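Local coordinates for protein L-lysine 6-monooxygenase (Pseudomonas syringae pv. tomato, PDB 5CQF) that probably uses FAD and NADPH to hydroxylate the side-chain amine of L-lysine, an early step in siderophore biosynthesis, at residues A[205-211]-A[230-236]; A[212-218]-A[284-289]. All blocks are in the same frame, centred on the assembly; numbering follows the deposited sequence.

Contact 1 of 2, residues A[205-211]-A[230-236]; sequences KRWLVLG and IEVHSVH
Lys205 O takes the N-H of Glu231 at 2.7 Å, the first of six backbone hydrogen bonds that join strands 206-210 and 231-235 in parallel. Donors then alternate: Trp207 N to Glu231 O, His233 N to Trp207 O, Val209 N to His233 O, Val235 N to Val209 O and Gly211 N to Val235 O, the last at 3.0 Å and almost straight (175°). These are neighbouring strands in one of two five-stranded parallel sheets, linked by helix 214-226 in a beta-alpha-beta unit. On the far edge of strand 206-210, Arg206 bonds Asp344 and Ala345, Leu208 bonds Ala345 and Val347, and Leu210 bonds Val347. Trp207, Val209 and Val232 face the helix; Val209 CG2 meets Val232 CG1 at 3.9 Å, and Trp207 lays CD1 against Ile230 CG2, its NE1 bonded to Pro204 O. On the other face, Leu210 CD1 packs on Val235 CG1, and the His233 ring turns its edge to Trp207 O, CD2 approaching to 3.3 Å, while ND1 bonds Tyr311 OH. Arg206 forms a salt bridge with Asp344. At the C-terminal end a water gathers three bonds: it donates to Val209 O at 2.8 Å and to Gly211 O at 2.9 Å and accepts from Ser234 OG. His236 NE2 also reaches Ser234 OG, weakly, and its ND1 probably bonds Ser212 OG. The backbone bonds thus fix the strand pairing, while the water and Ser234 join the two strand ends by polar bonds beside Gly211, where strand 206-210 leads into the helix.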
loop_
_atom_site.group_PDB
_atom_site.type_symbol
_atom_site.label_atom_id
_atom_site.label_comp_id
_atom_site.label_asym_id
_atom_site.label_seq_id
_atom_site.Cartn_x
_atom_site.Cartn_y
_atom_site.Cartn_z
ATOM N N LYS A 205 9.012 8.058 -34.257
ATOM C CA LYS A 205 9.751 8.462 -33.065
ATOM C C LYS A 205 9.069 9.566 -32.243
ATOM O O LYS A 205 9.064 9.523 -31.017
ATOM C CB LYS A 205 11.169 8.924 -33.481
ATOM C CG LYS A 205 12.128 9.215 -32.324
ATOM C CD LYS A 205 13.502 9.685 -32.807
ATOM C CE LYS A 205 13.504 11.177 -33.156
ATOM N NZ LYS A 205 14.576 11.568 -34.124
ATOM N N ARG A 206 8.525 10.570 -32.926
ATOM C CA ARG A 206 8.077 11.796 -32.276
ATOM C C ARG A 206 6.567 11.819 -32.263
ATOM O O ARG A 206 5.936 11.780 -33.306
ATOM C CB ARG A 206 8.632 13.001 -33.023
ATOM C CG ARG A 206 10.153 13.111 -32.998
ATOM C CD ARG A 206 10.668 14.208 -33.938
ATOM N NE ARG A 206 10.165 13.969 -35.295
ATOM C CZ ARG A 206 10.156 14.855 -36.290
ATOM N NH1 ARG A 206 10.655 16.075 -36.131
ATOM N NH2 ARG A 206 9.638 14.505 -37.459
ATOM N N TRP A 207 5.979 11.857 -31.074
ATOM C CA TRP A 207 4.541 11.802 -30.926
ATOM C C TRP A 207 4.045 13.005 -30.170
ATOM O O TRP A 207 4.740 13.525 -29.309
ATOM C CB TRP A 207 4.164 10.576 -30.167
ATOM C CG TRP A 207 4.239 9.353 -30.966
ATOM C CD1 TRP A 207 5.348 8.632 -31.220
ATOM C CD2 TRP A 207 3.150 8.665 -31.597
ATOM N NE1 TRP A 207 5.043 7.551 -31.990
ATOM C CE2 TRP A 207 3.697 7.536 -32.238
ATOM C CE3 TRP A 207 1.772 8.890 -31.678
ATOM C CZ2 TRP A 207 2.911 6.605 -32.951
ATOM C CZ3 TRP A 207 0.979 7.961 -32.376
ATOM C CH2 TRP A 207 1.560 6.835 -33.008
ATOM N N LEU A 208 2.852 13.459 -30.511
ATOM C CA LEU A 208 2.136 14.436 -29.712
ATOM C C LEU A 208 0.879 13.783 -29.245
ATOM O O LEU A 208 0.191 13.173 -30.039
ATOM C CB LEU A 208 1.793 15.658 -30.546
ATOM C CG LEU A 208 1.212 16.796 -29.713
ATOM C CD1 LEU A 208 1.596 18.125 -30.317
ATOM C CD2 LEU A 208 -0.302 16.737 -29.573
ATOM N N VAL A 209 0.599 13.864 -27.955
ATOM C CA VAL A 209 -0.628 13.315 -27.397
ATOM C C VAL A 209 -1.398 14.438 -26.693
ATOM O O VAL A 209 -0.912 15.032 -25.731
ATOM C CB VAL A 209 -0.329 12.177 -26.398
ATOM C CG1 VAL A 209 -1.594 11.607 -25.816
ATOM C CG2 VAL A 209 0.447 11.056 -27.070
ATOM N N LEU A 210 -2.586 14.736 -27.200
ATOM C CA LEU A 210 -3.408 15.823 -26.688
ATOM C C LEU A 210 -4.394 15.270 -25.673
ATOM O O LEU A 210 -5.104 14.301 -25.957
ATOM C CB LEU A 210 -4.169 16.439 -27.852
ATOM C CG LEU A 210 -5.140 17.599 -27.606
ATOM C CD1 LEU A 210 -4.394 18.858 -27.195
ATOM C CD2 LEU A 210 -5.945 17.866 -28.868
ATOM N N GLY A 211 -4.425 15.852 -24.486
ATOM C CA GLY A 211 -5.465 15.499 -23.514
ATOM C C GLY A 211 -4.939 15.135 -22.154
ATOM O O GLY A 211 -3.750 14.824 -22.002
ATOM N N ILE A 230 11.247 6.580 -28.676
ATOM C CA ILE A 230 10.050 7.414 -28.860
ATOM C C ILE A 230 10.040 8.594 -27.891
ATOM O O ILE A 230 10.348 8.447 -26.694
ATOM C CB ILE A 230 8.774 6.596 -28.671
ATOM C CG1 ILE A 230 8.456 5.837 -29.935
ATOM C CG2 ILE A 230 7.575 7.476 -28.354
ATOM C CD1 ILE A 230 7.171 5.038 -29.841
ATOM N N GLU A 231 9.690 9.758 -28.416
ATOM C CA GLU A 231 9.527 10.973 -27.618
ATOM C C GLU A 231 8.086 11.433 -27.690
ATOM O O GLU A 231 7.474 11.408 -28.746
ATOM C CB GLU A 231 10.476 12.066 -28.122
ATOM C CG GLU A 231 11.885 11.811 -27.629
ATOM C CD GLU A 231 12.951 12.584 -28.369
ATOM O OE1 GLU A 231 12.797 12.841 -29.603
ATOM O OE2 GLU A 231 13.967 12.897 -27.692
ATOM N N VAL A 232 7.529 11.815 -26.559
ATOM C CA VAL A 232 6.130 12.117 -26.507
ATOM C C VAL A 232 5.964 13.532 -26.001
ATOM O O VAL A 232 6.524 13.876 -24.986
ATOM C CB VAL A 232 5.394 11.152 -25.582
ATOM C CG1 VAL A 232 3.948 11.581 -25.440
ATOM C CG2 VAL A 232 5.463 9.744 -26.120
ATOM N N HIS A 233 5.185 14.334 -26.718
ATOM C CA HIS A 233 4.807 15.676 -26.276
ATOM C C HIS A 233 3.349 15.668 -25.868
ATOM O O HIS A 233 2.473 15.420 -26.687
ATOM C CB HIS A 233 5.040 16.670 -27.402
ATOM C CG HIS A 233 6.443 16.639 -27.915
ATOM N ND1 HIS A 233 7.426 17.476 -27.436
ATOM C CD2 HIS A 233 7.043 15.827 -28.811
ATOM C CE1 HIS A 233 8.566 17.201 -28.040
ATOM N NE2 HIS A 233 8.360 16.196 -28.874
ATOM N N SER A 234 3.122 15.949 -24.592
ATOM C CA SER A 234 1.871 15.767 -23.933
ATOM C C SER A 234 1.336 17.135 -23.616
ATOM O O SER A 234 1.893 17.849 -22.777
ATOM C CB SER A 234 2.100 14.946 -22.648
ATOM O OG SER A 234 0.921 14.785 -21.884
ATOM N N VAL A 235 0.249 17.497 -24.300
ATOM C CA VAL A 235 -0.340 18.837 -24.245
ATOM C C VAL A 235 -1.632 18.817 -23.460
ATOM O O VAL A 235 -2.502 17.980 -23.718
ATOM C CB VAL A 235 -0.635 19.368 -25.648
ATOM C CG1 VAL A 235 -1.354 20.691 -25.575
ATOM C CG2 VAL A 235 0.663 19.540 -26.446
ATOM N N HIS A 236 -1.745 19.745 -22.507
ATOM C CA HIS A 236 -2.881 19.818 -21.583
ATOM C C HIS A 236 -3.527 21.193 -21.615
ATOM O O HIS A 236 -2.822 22.212 -21.588
ATOM C CB HIS A 236 -2.391 19.546 -20.176
ATOM C CG HIS A 236 -1.702 18.226 -20.044
ATOM N ND1 HIS A 236 -2.389 17.049 -19.849
ATOM C CD2 HIS A 236 -0.394 17.892 -20.124
ATOM C CE1 HIS A 236 -1.530 16.047 -19.793
ATOM N NE2 HIS A 236 -0.315 16.532 -19.971
HETATM O O HOH W 1 -1.130 14.097 -23.142
#

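Contact 2 of 2, residues A[212-218]-A[284-289]; sequences SGQSASE and GIDPDE
Gln214, at the start of helix 214-226, accepts the N-H of Asp286 at OE1; it lies in the strand-turn-helix of a GxGxxA pattern consistent with a Rossmann-type dinucleotide site. Gln214 has CG anti to its backbone nitrogen (chi1 -173°) and an extended chain, which carries the amide across to the turn between strand 284-285 and helix 287-302. Asp286 N to Gln214 OE1 is 2.9 Å and nearly straight at hydrogen, but the donor stands well above the carbonyl plane. The other end of the amide is held too: NE2 donates to Glu218 OE2 at 2.7 Å, with the acceptor close to the amide plane. Both oxygen and nitrogen are therefore used, which settles which way round the amide lies. Asp286 serves as N-cap of helix 287-302, OD1 accepting from Asp288 N and also bonded to Asn70.

Ile285 lies beside the first turn, its extended chain putting CD1 3.4 Å from Ser212 O and 4.1 Å from Ser217 CB. Glu289 CG lies 3.8 Å from Gln214 NE2, and the bend at chi2 (-65°) turns its carboxylate toward Glu218. There Glu218 OE2 and Glu289 OE1 are 4.0 Å apart; salt bridges from Glu218 OE1 to Arg111 and from Glu289 OE2 to Lys292 would probably offset some of the repulsion. The same Glu289 OE1 is 3.4 Å from Glu218 CG.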
loop_
_atom_site.group_PDB
_atom_site.type_symbol
_atom_site.label_atom_id
_atom_site.label_comp_id
_atom_site.label_asym_id
_atom_site.label_seq_id
_atom_site.Cartn_x
_atom_site.Cartn_y
_atom_site.Cartn_z
ATOM N N SER A 212 -5.838 15.143 -21.177
ATOM C CA SER A 212 -5.449 15.026 -19.775
ATOM C C SER A 212 -6.085 13.864 -19.002
ATOM O O SER A 212 -5.736 13.639 -17.856
ATOM C CB SER A 212 -5.738 16.349 -19.062
ATOM O OG SER A 212 -4.993 17.421 -19.646
ATOM N N GLY A 213 -7.006 13.132 -19.617
ATOM C CA GLY A 213 -7.648 11.990 -18.970
ATOM C C GLY A 213 -6.910 10.660 -19.104
ATOM O O GLY A 213 -5.776 10.587 -19.600
ATOM N N GLN A 214 -7.585 9.593 -18.690
ATOM C CA GLN A 214 -6.971 8.280 -18.649
ATOM C C GLN A 214 -6.616 7.755 -20.031
ATOM O O GLN A 214 -5.623 7.066 -20.179
ATOM C CB GLN A 214 -7.844 7.255 -17.901
ATOM C CG GLN A 214 -7.111 5.931 -17.705
ATOM C CD GLN A 214 -7.615 5.085 -16.564
ATOM O OE1 GLN A 214 -8.057 5.586 -15.515
ATOM N NE2 GLN A 214 -7.521 3.777 -16.744
ATOM N N SER A 215 -7.399 8.072 -21.044
ATOM C CA SER A 215 -7.086 7.580 -22.377
ATOM C C SER A 215 -5.773 8.187 -22.852
ATOM O O SER A 215 -4.972 7.497 -23.471
ATOM C CB SER A 215 -8.216 7.889 -23.369
ATOM O OG SER A 215 -9.427 7.310 -22.918
ATOM N N ALA A 216 -5.564 9.468 -22.541
ATOM C CA ALA A 216 -4.316 10.135 -22.833
ATOM C C ALA A 216 -3.161 9.502 -22.067
ATOM O O ALA A 216 -2.082 9.299 -22.601
ATOM C CB ALA A 216 -4.396 11.625 -22.529
ATOM N N SER A 217 -3.374 9.215 -20.807
ATOM C CA SER A 217 -2.318 8.643 -19.984
ATOM C C SER A 217 -1.885 7.280 -20.537
ATOM O O SER A 217 -0.699 7.019 -20.774
ATOM C CB SER A 217 -2.825 8.520 -18.553
ATOM O OG SER A 217 -1.777 8.141 -17.707
ATOM N N GLU A 218 -2.865 6.427 -20.787
ATOM C CA GLU A 218 -2.577 5.092 -21.246
ATOM C C GLU A 218 -1.893 5.067 -22.626
ATOM O O GLU A 218 -1.064 4.203 -22.902
ATOM C CB GLU A 218 -3.860 4.275 -21.285
ATOM C CG GLU A 218 -4.446 4.053 -19.911
ATOM C CD GLU A 218 -5.720 3.222 -19.956
ATOM O OE1 GLU A 218 -6.224 2.976 -21.085
ATOM O OE2 GLU A 218 -6.201 2.802 -18.868
ATOM N N GLY A 284 -10.363 12.255 -13.971
ATOM C CA GLY A 284 -9.614 11.423 -13.040
ATOM C C GLY A 284 -8.927 10.271 -13.728
ATOM O O GLY A 284 -9.388 9.775 -14.729
ATOM N N ILE A 285 -7.814 9.849 -13.163
ATOM C CA ILE A 285 -7.011 8.779 -13.718
ATOM C C ILE A 285 -6.737 7.747 -12.629
ATOM O O ILE A 285 -6.417 8.123 -11.493
ATOM C CB ILE A 285 -5.693 9.346 -14.256
ATOM C CG1 ILE A 285 -5.974 10.301 -15.419
ATOM C CG2 ILE A 285 -4.766 8.233 -14.722
ATOM C CD1 ILE A 285 -4.730 11.017 -15.903
ATOM N N ASP A 286 -6.934 6.463 -12.962
ATOM C CA ASP A 286 -6.581 5.338 -12.067
ATOM C C ASP A 286 -5.227 5.653 -11.452
ATOM O O ASP A 286 -4.284 5.864 -12.214
ATOM C CB ASP A 286 -6.492 4.048 -12.906
ATOM C CG ASP A 286 -6.116 2.803 -12.096
ATOM O OD1 ASP A 286 -5.695 2.924 -10.927
ATOM O OD2 ASP A 286 -6.258 1.680 -12.664
ATOM N N PRO A 287 -5.125 5.723 -10.092
ATOM C CA PRO A 287 -3.831 6.022 -9.460
ATOM C C PRO A 287 -2.723 5.048 -9.843
ATOM O O PRO A 287 -1.597 5.444 -9.892
ATOM C CB PRO A 287 -4.120 5.980 -7.942
ATOM C CG PRO A 287 -5.497 5.411 -7.791
ATOM C CD PRO A 287 -6.213 5.613 -9.102
ATOM N N ASP A 288 -3.030 3.791 -10.152
ATOM C CA ASP A 288 -1.971 2.856 -10.628
ATOM C C ASP A 288 -1.493 3.181 -12.028
ATOM O O ASP A 288 -0.339 2.913 -12.349
ATOM C CB ASP A 288 -2.398 1.384 -10.565
ATOM C CG ASP A 288 -2.798 0.957 -9.173
ATOM O OD1 ASP A 288 -2.352 1.589 -8.180
ATOM O OD2 ASP A 288 -3.584 -0.018 -9.068
ATOM N N GLU A 289 -2.360 3.754 -12.856
ATOM C CA GLU A 289 -1.942 4.201 -14.191
ATOM C C GLU A 289 -0.978 5.392 -14.109
ATOM O O GLU A 289 0.073 5.384 -14.758
ATOM C CB GLU A 289 -3.144 4.551 -15.060
ATOM C CG GLU A 289 -3.945 3.333 -15.523
ATOM C CD GLU A 289 -3.158 2.400 -16.452
ATOM O OE1 GLU A 289 -2.443 2.881 -17.387
ATOM O OE2 GLU A 289 -3.269 1.171 -16.246
HETATM O O HOH W 2 -7.765 1.448 -14.574
HETATM O O HOH W 3 -10.234 10.096 -17.368
#

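Contact 1 and the 212-218 half of contact 2 belong to one beta-alpha-beta unit: strand 206-210 runs through Gly211 into the turn that begins helix 214-226, and the same helix returns the chain to strand 231-235. The centres of the two contacts lie about 15 Å apart, yet they touch directly. Their polar link, His236 ND1 to Ser212 OG, spans 2.6 Å. Beside it, Gly211 O packs on Ala216 CB at 3.3 Å. Gly211, Gly213 and Ala216 follow the GxGxxA pattern, which in this family would suit NADP(H) binding. The turn from Gly211 to Gly213 thus follows the strand end paired in contact 1, and segment 284-289 packs on the helix start that comes after it.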